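Local coordinates for anti-sigma-I factor RsgI2 (Clostridium thermocellum, PDB 4B9P), which probably senses extracellular polysaccharide through its cellulose-binding C-terminal module, the part in this chain, and negatively regulates the sigma factor SigI2 by direct interaction, at residues 45-50 / 135-140; 41-46 / 87-92. One frame throughout, in Å; residues are numbered along the deposited sequence.

Contact 1: 45-50 / 135-140; sequences RYYYTK and SDYSFN. With CA (calcium ion), chain B.
Thr49 and Asp136 meet at a calcium ion, where five ligands come from this contact. Thr49 binds twice, through its backbone O and, at 2.4 Å, through OG1; Asp136 OD1, Ser135 OG and one water add three more, and Asp51 and Asp132 complete the site. Swung between the backbone N and the carbonyl carbon (chi1 47°), Thr49 OG1 faces the metal while donating a hydrogen bond to Ser135 O, 2.7 Å away and approached from above that carbonyl's plane. The backbone N of Thr49 reaches Asp136 OD1 at 3.0 Å, also from above the carboxylate, so this single oxygen serves both metal and amide. The other oxygen, OD2, accepts from the metal-bound water and from a second water, which in turn accepts from Tyr46 OH; the same hydroxyl is hydrogen-bonded to Asn13. In this family 3 carbohydrate-binding module, a beta-sandwich, the site joins the end of strand 42-48 to the long loop preceding strand 147-148. Further along, that loop makes a type I turn from Asp136 to Phe139 and docks on the strand. Ser138 grips Tyr47 there at both backbone ends: its N donates to Tyr47 O, and its OG, turned beside its own N (chi1 -64°), accepts from Tyr47 N at 2.8 Å, with Lys151 O as a further partner of OG. Ser138 CB lies over one face of the Tyr46 ring, 3.6 Å from the centroid, a CH-pi contact. Alongside, Tyr47 CB and Tyr137 CB pack 4.0 Å apart.

Contact 2: 41-46 / 87-92; sequences EVKIRY and YVEIGF
Arg45 crosses over the face of the Tyr87 ring and closes on Glu89, its direct antiparallel partner in a non-hydrogen-bonded pair. From CB, which skirts Tyr87 CD1, the chain runs fully extended to NE. CG lies 3.7 Å from Tyr87 CD1, and CD settles over the ring face, 3.8 Å from the centroid, as a CH-pi contact. NE donates to Glu89 OE1 at 3.0 Å, using the oxygen's anti lone pair, and NH2 reaches the same atom at 3.2 Å nearly along its C-O bond. Guanidinium and carboxylate are almost coplanar (4°), a side-on salt bridge with both nitrogens on one oxygen. Above CZ sits Tyr87 OH, the guanidinium being stacked flat on the phenol with planes 21° apart; NH1 also lies by the phenol end, nearest to Tyr87 OH. Lys43 handles the other oxygen: its CD packs 3.5 Å from Glu89 OE2, and a water links NZ to OE2. On the opposite face of the sheet, Ile44 packs against Ile90, and Ile90 and Phe92 reach strand 104-111 of the second sheet, within the core of the beta-sandwich. Paired backbone bonds at Ile44-Ile90 and Tyr46-Val88 set this register. Held edge-on by the carboxylate and flat by the ring, the guanidinium has little freedom to rotate, and the two cationic side chains probably favour a charged Glu89.

Strand 42-48 runs through both contacts, which share Arg45 and Tyr46 and have centres about 13 Å apart. Along the chain, 41-46 overlaps 45-50 at its end; 87-92 follows, and the loop 135-140 comes last. Contact 2 pairs neighbouring strands in the interior of a five-stranded antiparallel sheet, whereas contact 1 brings a distant loop to the C-terminal end of the same strand, beside calcium. They meet directly where Tyr48 packs on Val88 and Tyr47 on Tyr87. One strand therefore connects the sandwich core to the calcium site, joining segments far apart in sequence within a single carbohydrate-binding module.

Contact 1: 45-50 / 135-140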
ATOM      1  N   ARG A  45      -2.347  -1.923   4.481  1.00 16.19           N
ATOM      2  CA  ARG A  45      -0.943  -1.765   4.881  1.00 16.40           C
ATOM      3  C   ARG A  45      -0.017  -2.569   3.987  1.00 16.47           C
ATOM      4  O   ARG A  45      -0.193  -3.775   3.793  1.00 17.47           O
ATOM      5  CB  ARG A  45      -0.715  -2.212   6.334  1.00 16.87           C
ATOM      6  CG  ARG A  45      -1.443  -1.335   7.291  1.00 17.91           C
ATOM      7  CD  ARG A  45      -1.160  -1.756   8.702  1.00 21.34           C
ATOM      8  NE  ARG A  45      -1.838  -0.841   9.607  1.00 25.95           N
ATOM      9  CZ  ARG A  45      -1.931  -1.054  10.903  1.00 33.09           C
ATOM     10  NH1 ARG A  45      -1.391  -2.152  11.426  1.00 34.83           N
ATOM     11  NH2 ARG A  45      -2.578  -0.184  11.666  1.00 36.54           N
ATOM     12  N   TYR A  46       1.004  -1.874   3.486  1.00 15.64           N
ATOM     13  CA  TYR A  46       2.099  -2.464   2.715  1.00 16.19           C
ATOM     14  C   TYR A  46       3.328  -2.405   3.629  1.00 16.08           C
ATOM     15  O   TYR A  46       3.809  -1.309   3.934  1.00 16.53           O
ATOM     16  CB  TYR A  46       2.345  -1.634   1.434  1.00 16.62           C
ATOM     17  CG  TYR A  46       3.456  -2.207   0.565  1.00 16.51           C
ATOM     18  CD1 TYR A  46       4.810  -1.863   0.777  1.00 17.11           C
ATOM     19  CD2 TYR A  46       3.167  -3.066  -0.505  1.00 17.22           C
ATOM     20  CE1 TYR A  46       5.816  -2.421   0.001  1.00 17.02           C
ATOM     21  CE2 TYR A  46       4.186  -3.615  -1.310  1.00 17.23           C
ATOM     22  CZ  TYR A  46       5.498  -3.264  -1.061  1.00 15.78           C
ATOM     23  OH  TYR A  46       6.423  -3.830  -1.862  1.00 16.67           O
ATOM     24  N   TYR A  47       3.828  -3.565   4.039  1.00 16.10           N
ATOM     25  CA  TYR A  47       4.917  -3.661   5.016  1.00 15.80           C
ATOM     26  C   TYR A  47       6.272  -3.786   4.339  1.00 15.37           C
ATOM     27  O   TYR A  47       6.412  -4.507   3.338  1.00 16.21           O
ATOM     28  CB  TYR A  47       4.728  -4.902   5.875  1.00 16.34           C
ATOM     29  CG  TYR A  47       3.551  -4.875   6.776  1.00 17.27           C
ATOM     30  CD1 TYR A  47       3.608  -4.213   8.012  1.00 19.26           C
ATOM     31  CD2 TYR A  47       2.349  -5.475   6.392  1.00 21.43           C
ATOM     32  CE1 TYR A  47       2.519  -4.220   8.878  1.00 23.90           C
ATOM     33  CE2 TYR A  47       1.261  -5.462   7.229  1.00 25.34           C
ATOM     34  CZ  TYR A  47       1.335  -4.831   8.455  1.00 27.68           C
ATOM     35  OH  TYR A  47       0.200  -4.862   9.256  1.00 34.97           O
ATOM     36  N   TYR A  48       7.282  -3.112   4.891  1.00 15.56           N
ATOM     37  CA  TYR A  48       8.588  -3.110   4.243  1.00 15.54           C
ATOM     38  C   TYR A  48       9.634  -2.736   5.299  1.00 15.00           C
ATOM     39  O   TYR A  48       9.312  -2.386   6.443  1.00 15.47           O
ATOM     40  CB  TYR A  48       8.592  -2.125   3.067  1.00 16.12           C
ATOM     41  CG  TYR A  48       8.488  -0.645   3.430  1.00 15.30           C
ATOM     42  CD1 TYR A  48       7.256  -0.056   3.757  1.00 16.47           C
ATOM     43  CD2 TYR A  48       9.613   0.166   3.405  1.00 16.72           C
ATOM     44  CE1 TYR A  48       7.152   1.259   4.091  1.00 17.09           C
ATOM     45  CE2 TYR A  48       9.508   1.529   3.712  1.00 17.35           C
ATOM     46  CZ  TYR A  48       8.266   2.051   4.039  1.00 17.33           C
ATOM     47  OH  TYR A  48       8.164   3.381   4.361  1.00 19.27           O
ATOM     48  N   THR A  49      10.900  -2.828   4.892  1.00 15.13           N
ATOM     49  CA  THR A  49      12.005  -2.281   5.700  1.00 15.09           C
ATOM     50  C   THR A  49      12.546  -1.034   5.018  1.00 15.25           C
ATOM     51  O   THR A  49      12.929  -1.065   3.852  1.00 15.49           O
ATOM     52  CB  THR A  49      13.106  -3.321   5.872  1.00 15.94           C
ATOM     53  OG1 THR A  49      13.394  -3.909   4.593  1.00 16.06           O
ATOM     54  CG2 THR A  49      12.678  -4.397   6.900  1.00 16.68           C
ATOM     55  N   LYS A  50      12.539   0.085   5.759  1.00 15.59           N
ATOM     56  CA  LYS A  50      12.958   1.387   5.189  1.00 15.56           C
ATOM     57  C   LYS A  50      14.448   1.458   4.890  1.00 15.95           C
ATOM     58  O   LYS A  50      14.885   2.364   4.181  1.00 16.55           O
ATOM     59  CB  LYS A  50      12.545   2.534   6.110  1.00 16.48           C
ATOM     60  CG  LYS A  50      13.339   2.518   7.443  1.00 17.08           C
ATOM     61  CD  LYS A  50      12.915   3.623   8.374  1.00 19.34           C
ATOM     62  CE  LYS A  50      13.782   3.703   9.636  1.00 18.73           C
ATOM     63  NZ  LYS A  50      13.681   2.482  10.449  1.00 19.08           N
ATOM     64  N   SER A 135      14.004  -7.367   1.039  1.00 16.33           N
ATOM     65  CA  SER A 135      13.874  -7.310   2.496  1.00 16.30           C
ATOM     66  C   SER A 135      12.501  -6.776   2.933  1.00 15.40           C
ATOM     67  O   SER A 135      12.338  -6.381   4.090  1.00 16.50           O
ATOM     68  CB  SER A 135      14.997  -6.426   3.077  1.00 16.50           C
ATOM     69  OG  SER A 135      15.015  -5.149   2.440  1.00 15.96           O
ATOM     70  N   ASP A 136      11.546  -6.684   2.003  1.00 16.54           N
ATOM     71  CA  ASP A 136      10.237  -6.089   2.296  1.00 16.29           C
ATOM     72  C   ASP A 136       9.159  -7.160   2.292  1.00 15.57           C
ATOM     73  O   ASP A 136       8.900  -7.773   1.240  1.00 16.66           O
ATOM     74  CB  ASP A 136       9.876  -5.001   1.275  1.00 15.33           C
ATOM     75  CG  ASP A 136      10.894  -3.869   1.241  1.00 15.95           C
ATOM     76  OD1 ASP A 136      11.691  -3.753   2.204  1.00 15.75           O
ATOM     77  OD2 ASP A 136      10.809  -3.066   0.290  1.00 15.90           O
ATOM     78  N   TYR A 137       8.497  -7.333   3.430  1.00 15.90           N
ATOM     79  CA  TYR A 137       7.482  -8.373   3.586  1.00 16.15           C
ATOM     80  C   TYR A 137       6.463  -8.367   2.471  1.00 16.41           C
ATOM     81  O   TYR A 137       6.112  -9.419   1.960  1.00 17.47           O
ATOM     82  CB  TYR A 137       6.822  -8.209   4.933  1.00 16.71           C
ATOM     83  CG  TYR A 137       5.716  -9.203   5.216  1.00 17.22           C
ATOM     84  CD1 TYR A 137       6.027 -10.488   5.654  1.00 18.86           C
ATOM     85  CD2 TYR A 137       4.380  -8.853   5.098  1.00 17.72           C
ATOM     86  CE1 TYR A 137       5.030 -11.385   5.960  1.00 20.39           C
ATOM     87  CE2 TYR A 137       3.363  -9.770   5.385  1.00 17.81           C
ATOM     88  CZ  TYR A 137       3.699 -11.018   5.833  1.00 20.20           C
ATOM     89  OH  TYR A 137       2.737 -11.947   6.114  1.00 21.05           O
ATOM     90  N   SER A 138       5.942  -7.205   2.110  1.00 16.04           N
ATOM     91  CA  SER A 138       4.851  -7.161   1.144  1.00 16.35           C
ATOM     92  C   SER A 138       5.276  -7.235  -0.310  1.00 16.12           C
ATOM     93  O   SER A 138       4.412  -7.328  -1.173  1.00 17.15           O
ATOM     94  CB  SER A 138       4.001  -5.900   1.361  1.00 16.13           C
ATOM     95  OG  SER A 138       3.373  -5.913   2.633  1.00 16.98           O
ATOM     96  N   PHE A 139       6.584  -7.177  -0.587  1.00 16.76           N
ATOM     97  CA  PHE A 139       7.067  -7.136  -1.972  1.00 17.16           C
ATOM     98  C   PHE A 139       6.821  -8.426  -2.753  1.00 16.32           C
ATOM     99  O   PHE A 139       7.020  -9.523  -2.231  1.00 18.11           O
ATOM    100  CB  PHE A 139       8.569  -6.827  -1.924  1.00 17.43           C
ATOM    101  CG  PHE A 139       9.253  -6.776  -3.253  1.00 16.71           C
ATOM    102  CD1 PHE A 139       8.873  -5.829  -4.222  1.00 17.35           C
ATOM    103  CD2 PHE A 139      10.317  -7.625  -3.513  1.00 17.89           C
ATOM    104  CE1 PHE A 139       9.540  -5.749  -5.447  1.00 17.64           C
ATOM    105  CE2 PHE A 139      11.008  -7.529  -4.721  1.00 18.26           C
ATOM    106  CZ  PHE A 139      10.606  -6.583  -5.687  1.00 17.79           C
ATOM    107  N   ASN A 140       6.414  -8.277  -4.005  1.00 16.51           N
ATOM    108  CA  ASN A 140       6.250  -9.376  -4.940  1.00 16.94           C
ATOM    109  C   ASN A 140       7.243  -9.178  -6.079  1.00 17.81           C
ATOM    110  O   ASN A 140       7.093  -8.276  -6.875  1.00 17.76           O
ATOM    111  CB  ASN A 140       4.796  -9.316  -5.461  1.00 17.74           C
ATOM    112  CG  ASN A 140       4.481 -10.385  -6.481  1.00 18.35           C
ATOM    113  OD1 ASN A 140       5.371 -10.985  -7.115  1.00 19.25           O
ATOM    114  ND2 ASN A 140       3.184 -10.625  -6.673  1.00 20.26           N
TER
HETATM  115 CA    CA B1167      13.915  -2.841   2.483  1.00 15.38          CA
HETATM  116  O   HOH W   1       8.980  -3.187  -1.742  1.00 17.33           O
HETATM  117  O   HOH W   2      12.725  -1.299   0.950  1.00 17.00           O

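Contact 2: 41-46 / 87-92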
ATOM      1  N   GLU A  41     -13.541   3.832   6.694  1.00 20.65           N
ATOM      2  CA  GLU A  41     -13.233   2.819   7.715  1.00 21.36           C
ATOM      3  C   GLU A  41     -12.162   1.800   7.317  1.00 20.12           C
ATOM      4  O   GLU A  41     -11.787   0.967   8.142  1.00 21.52           O
ATOM      5  CB  GLU A  41     -14.510   2.078   8.102  1.00 23.58           C
ATOM      6  CG  GLU A  41     -15.528   2.991   8.816  1.00 26.99           C
ATOM      7  CD  GLU A  41     -14.968   3.490  10.162  1.00 35.66           C
ATOM      8  OE1 GLU A  41     -14.796   2.661  11.083  1.00 39.39           O
ATOM      9  OE2 GLU A  41     -14.655   4.700  10.292  1.00 41.07           O
ATOM     10  N   VAL A  42     -11.670   1.887   6.090  1.00 19.06           N
ATOM     11  CA  VAL A  42     -10.761   0.865   5.564  1.00 17.79           C
ATOM     12  C   VAL A  42      -9.330   1.378   5.599  1.00 17.21           C
ATOM     13  O   VAL A  42      -9.075   2.525   5.197  1.00 18.45           O
ATOM     14  CB  VAL A  42     -11.097   0.558   4.102  1.00 19.13           C
ATOM     15  CG1 VAL A  42     -10.127  -0.450   3.520  1.00 20.07           C
ATOM     16  CG2 VAL A  42     -12.513   0.022   4.028  1.00 20.37           C
ATOM     17  N   LYS A  43      -8.407   0.550   6.077  1.00 17.11           N
ATOM     18  CA  LYS A  43      -6.968   0.848   6.020  1.00 16.73           C
ATOM     19  C   LYS A  43      -6.288  -0.339   5.354  1.00 17.05           C
ATOM     20  O   LYS A  43      -6.640  -1.504   5.587  1.00 19.56           O
ATOM     21  CB  LYS A  43      -6.405   1.018   7.426  1.00 18.20           C
ATOM     22  CG  LYS A  43      -7.039   2.133   8.236  1.00 20.23           C
ATOM     23  CD  LYS A  43      -6.821   3.505   7.635  1.00 20.78           C
ATOM     24  CE  LYS A  43      -7.492   4.580   8.493  1.00 22.64           C
ATOM     25  NZ  LYS A  43      -7.409   5.921   7.842  1.00 21.26           N
ATOM     26  N   ILE A  44      -5.306  -0.036   4.524  1.00 16.59           N
ATOM     27  CA  ILE A  44      -4.536  -1.040   3.796  1.00 16.79           C
ATOM     28  C   ILE A  44      -3.077  -0.849   4.149  1.00 16.00           C
ATOM     29  O   ILE A  44      -2.625   0.298   4.111  1.00 18.33           O
ATOM     30  CB  ILE A  44      -4.727  -0.846   2.292  1.00 17.04           C
ATOM     31  CG1 ILE A  44      -6.199  -0.957   1.880  1.00 18.30           C
ATOM     32  CG2 ILE A  44      -3.889  -1.859   1.507  1.00 18.67           C
ATOM     33  CD1 ILE A  44      -6.458  -0.423   0.488  1.00 21.21           C
ATOM     34  N   ARG A  45      -2.347  -1.923   4.481  1.00 16.19           N
ATOM     35  CA  ARG A  45      -0.943  -1.765   4.881  1.00 16.40           C
ATOM     36  C   ARG A  45      -0.017  -2.569   3.987  1.00 16.47           C
ATOM     37  O   ARG A  45      -0.193  -3.775   3.793  1.00 17.47           O
ATOM     38  CB  ARG A  45      -0.715  -2.212   6.334  1.00 16.87           C
ATOM     39  CG  ARG A  45      -1.443  -1.335   7.291  1.00 17.91           C
ATOM     40  CD  ARG A  45      -1.160  -1.756   8.702  1.00 21.34           C
ATOM     41  NE  ARG A  45      -1.838  -0.841   9.607  1.00 25.95           N
ATOM     42  CZ  ARG A  45      -1.931  -1.054  10.903  1.00 33.09           C
ATOM     43  NH1 ARG A  45      -1.391  -2.152  11.426  1.00 34.83           N
ATOM     44  NH2 ARG A  45      -2.578  -0.184  11.666  1.00 36.54           N
ATOM     45  N   TYR A  46       1.004  -1.874   3.486  1.00 15.64           N
ATOM     46  CA  TYR A  46       2.099  -2.464   2.715  1.00 16.19           C
ATOM     47  C   TYR A  46       3.328  -2.405   3.629  1.00 16.08           C
ATOM     48  O   TYR A  46       3.809  -1.309   3.934  1.00 16.53           O
ATOM     49  CB  TYR A  46       2.345  -1.634   1.434  1.00 16.62           C
ATOM     50  CG  TYR A  46       3.456  -2.207   0.565  1.00 16.51           C
ATOM     51  CD1 TYR A  46       4.810  -1.863   0.777  1.00 17.11           C
ATOM     52  CD2 TYR A  46       3.167  -3.066  -0.505  1.00 17.22           C
ATOM     53  CE1 TYR A  46       5.816  -2.421   0.001  1.00 17.02           C
ATOM     54  CE2 TYR A  46       4.186  -3.615  -1.310  1.00 17.23           C
ATOM     55  CZ  TYR A  46       5.498  -3.264  -1.061  1.00 15.78           C
ATOM     56  OH  TYR A  46       6.423  -3.830  -1.862  1.00 16.67           O
ATOM     57  N   TYR A  87       5.396   0.585   7.536  1.00 16.71           N
ATOM     58  CA  TYR A  87       4.370   0.248   6.563  1.00 15.77           C
ATOM     59  C   TYR A  87       3.838   1.538   5.976  1.00 16.87           C
ATOM     60  O   TYR A  87       3.855   2.601   6.611  1.00 17.59           O
ATOM     61  CB  TYR A  87       3.212  -0.615   7.116  1.00 17.00           C
ATOM     62  CG  TYR A  87       2.545  -0.107   8.355  1.00 17.63           C
ATOM     63  CD1 TYR A  87       1.472   0.792   8.287  1.00 18.46           C
ATOM     64  CD2 TYR A  87       2.950  -0.540   9.606  1.00 18.85           C
ATOM     65  CE1 TYR A  87       0.831   1.219   9.468  1.00 20.16           C
ATOM     66  CE2 TYR A  87       2.323  -0.130  10.765  1.00 20.02           C
ATOM     67  CZ  TYR A  87       1.265   0.755  10.691  1.00 20.48           C
ATOM     68  OH  TYR A  87       0.669   1.165  11.859  1.00 24.53           O
ATOM     69  N   VAL A  88       3.389   1.442   4.734  1.00 16.30           N
ATOM     70  CA  VAL A  88       2.574   2.468   4.133  1.00 16.96           C
ATOM     71  C   VAL A  88       1.143   2.139   4.483  1.00 17.29           C
ATOM     72  O   VAL A  88       0.684   1.039   4.215  1.00 18.40           O
ATOM     73  CB  VAL A  88       2.733   2.420   2.585  1.00 18.66           C
ATOM     74  CG1 VAL A  88       1.924   3.540   1.959  1.00 20.97           C
ATOM     75  CG2 VAL A  88       4.209   2.478   2.184  1.00 21.28           C
ATOM     76  N   GLU A  89       0.444   3.065   5.133  1.00 17.25           N
ATOM     77  CA  GLU A  89      -0.960   2.846   5.421  1.00 17.59           C
ATOM     78  C   GLU A  89      -1.776   3.717   4.476  1.00 17.66           C
ATOM     79  O   GLU A  89      -1.695   4.954   4.520  1.00 18.12           O
ATOM     80  CB  GLU A  89      -1.288   3.220   6.864  1.00 19.86           C
ATOM     81  CG  GLU A  89      -2.717   2.902   7.187  1.00 22.21           C
ATOM     82  CD  GLU A  89      -3.030   2.999   8.651  1.00 25.58           C
ATOM     83  OE1 GLU A  89      -2.720   2.052   9.391  1.00 28.52           O
ATOM     84  OE2 GLU A  89      -3.620   4.009   9.052  1.00 27.50           O
ATOM     85  N   ILE A  90      -2.575   3.073   3.632  1.00 17.84           N
ATOM     86  CA  ILE A  90      -3.415   3.747   2.664  1.00 16.99           C
ATOM     87  C   ILE A  90      -4.820   3.735   3.231  1.00 18.85           C
ATOM     88  O   ILE A  90      -5.295   2.724   3.746  1.00 19.48           O
ATOM     89  CB  ILE A  90      -3.365   2.997   1.331  1.00 19.05           C
ATOM     90  CG1 ILE A  90      -1.989   3.155   0.716  1.00 23.13           C
ATOM     91  CG2 ILE A  90      -4.446   3.529   0.358  1.00 22.71           C
ATOM     92  CD1 ILE A  90      -1.781   2.335  -0.572  1.00 25.31           C
ATOM     93  N   GLY A  91      -5.467   4.881   3.198  1.00 18.83           N
ATOM     94  CA  GLY A  91      -6.821   4.996   3.679  1.00 19.64           C
ATOM     95  C   GLY A  91      -7.602   5.871   2.731  1.00 18.80           C
ATOM     96  O   GLY A  91      -7.161   6.168   1.606  1.00 18.50           O
ATOM     97  N   PHE A  92      -8.780   6.284   3.199  1.00 17.95           N
ATOM     98  CA  PHE A  92      -9.714   7.002   2.350  1.00 18.05           C
ATOM     99  C   PHE A  92     -10.290   8.145   3.145  1.00 18.74           C
ATOM    100  O   PHE A  92     -10.463   8.054   4.369  1.00 21.12           O
ATOM    101  CB  PHE A  92     -10.821   6.035   1.937  1.00 18.02           C
ATOM    102  CG  PHE A  92     -10.298   4.869   1.161  1.00 17.66           C
ATOM    103  CD1 PHE A  92     -10.148   4.944  -0.200  1.00 20.42           C
ATOM    104  CD2 PHE A  92      -9.881   3.716   1.819  1.00 17.81           C
ATOM    105  CE1 PHE A  92      -9.612   3.885  -0.906  1.00 20.87           C
ATOM    106  CE2 PHE A  92      -9.351   2.663   1.098  1.00 19.66           C
ATOM    107  CZ  PHE A  92      -9.215   2.760  -0.240  1.00 21.13           C
TER
HETATM  108  O   HOH W   3      -9.399   5.146   5.863  1.00 19.39           O
HETATM  109  O   HOH W   4      -4.601   6.177   7.816  1.00 27.76           O